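Local coordinates for protein hemolysins related proteins containing CBS domains (Klebsiella pneumoniae subsp. pneumoniae, PDB 3HF7) that binds AMP through its CBS-domain pair, the piece described here of a longer, probably membrane-bound protein whose overall function is unknown, at residues M51-V54 and R55-Y58. Sequence-based numbering, arbitrary orientation.
Sequences MLRV and REAY
Val54 and Tyr58, one helical turn apart, run side by side, and CG1 of Val54 lies 3.6 Å from the centroid of the Tyr58 ring, a CH-pi contact over one face, displaced toward the rim near CZ; the methyl gets there because it stands anti to its own backbone nitrogen (chi1 -178°). The pair belongs to a worked example of a strand running without a loop into a helix, the carbonyls at the junction starting the i to i+4 bonding. Tyr58 N reaches Val54 O at 2.9 Å, its N-H meeting the oxygen at 172°. One residue earlier, Arg53 O receives Ala57 N at 3.2 Å, in the carbonyl plane, and more weakly Glu56 N, with Arg53 as N-cap. CD1 of Leu52, the residue before the N-cap, touches CB of Ala57 at 3.6 Å. Arg53 and Glu56 lie alongside each other, guanidinium and carboxylate planes 22° apart, but it is the aliphatic CG of Glu56 that meets NH1 of Arg53, obliquely; Arg53 NH1 and Glu56 OE2 stay 4.7 Å apart. The charged ends have other partners: Arg53 NE forms a salt bridge with Asp77, and Glu56 OE1 with Arg59. Tyr58 OH is hydrogen-bonded to Leu30 O. Within the CBS-domain pair, Leu52 and Ala57 both pack on Leu30 of helix 23-31, while the backbones of Leu52 and Val54 hydrogen-bond to those of Ile38 and Gly36, respectively, the latter an AMP-binding residue beside strand 37-41.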
# COMPACT_ATOMS: atom_id res chain seq x y z
N MET A 51 1.66 -3.73 3.88
CA MET A 51 1.72 -2.31 3.58
C MET A 51 2.51 -1.65 4.70
O MET A 51 2.20 -1.84 5.88
CB MET A 51 0.30 -1.74 3.46
CG MET A 51 0.24 -0.32 2.96
SD MET A 51 0.54 -0.14 1.19
CE MET A 51 -0.86 -1.06 0.53
N LEU A 52 3.55 -0.90 4.34
CA LEU A 52 4.51 -0.40 5.33
C LEU A 52 4.39 1.10 5.39
O LEU A 52 4.49 1.77 4.36
CB LEU A 52 5.93 -0.80 4.92
CG LEU A 52 7.16 -0.79 5.85
CD1 LEU A 52 8.10 0.36 5.54
CD2 LEU A 52 6.83 -0.85 7.34
N ARG A 53 4.15 1.61 6.60
CA ARG A 53 4.11 3.05 6.77
C ARG A 53 5.54 3.49 6.83
O ARG A 53 6.27 3.14 7.75
CB ARG A 53 3.35 3.44 8.03
CG ARG A 53 1.90 3.13 7.90
CD ARG A 53 1.14 3.31 9.17
NE ARG A 53 1.28 2.14 10.03
CZ ARG A 53 2.00 2.12 11.15
NH1 ARG A 53 2.64 3.22 11.55
NH2 ARG A 53 2.07 1.01 11.88
N VAL A 54 5.95 4.21 5.80
CA VAL A 54 7.33 4.67 5.67
C VAL A 54 7.81 5.44 6.92
O VAL A 54 8.87 5.12 7.48
CB VAL A 54 7.49 5.52 4.37
CG1 VAL A 54 8.91 5.95 4.19
CG2 VAL A 54 7.09 4.70 3.17
N ARG A 55 7.00 6.42 7.35
CA ARG A 55 7.31 7.26 8.51
C ARG A 55 7.64 6.43 9.73
O ARG A 55 8.51 6.80 10.52
CB ARG A 55 6.14 8.20 8.84
CG ARG A 55 6.13 8.70 10.27
CD ARG A 55 5.55 10.10 10.38
NE ARG A 55 4.19 10.09 10.91
CZ ARG A 55 3.09 9.97 10.17
NH1 ARG A 55 3.16 9.84 8.83
NH2 ARG A 55 1.93 9.98 10.80
N GLU A 56 6.94 5.32 9.88
CA GLU A 56 7.20 4.38 10.94
C GLU A 56 8.57 3.72 10.80
O GLU A 56 9.29 3.54 11.79
CB GLU A 56 6.14 3.29 10.89
CG GLU A 56 5.53 2.93 12.21
CD GLU A 56 6.47 3.17 13.36
OE1 GLU A 56 7.01 2.17 13.89
OE2 GLU A 56 6.67 4.35 13.72
N ALA A 57 8.92 3.36 9.57
CA ALA A 57 10.16 2.65 9.32
C ALA A 57 11.33 3.57 9.62
O ALA A 57 12.29 3.20 10.32
CB ALA A 57 10.21 2.18 7.87
N TYR A 58 11.23 4.79 9.10
CA TYR A 58 12.20 5.85 9.34
C TYR A 58 12.42 6.03 10.82
O TYR A 58 13.54 6.11 11.28
CB TYR A 58 11.67 7.15 8.78
CG TYR A 58 11.72 7.23 7.30
CD1 TYR A 58 12.12 6.13 6.53
CD2 TYR A 58 11.34 8.40 6.65
CE1 TYR A 58 12.16 6.20 5.15
CE2 TYR A 58 11.37 8.49 5.26
CZ TYR A 58 11.79 7.38 4.52
OH TYR A 58 11.82 7.45 3.14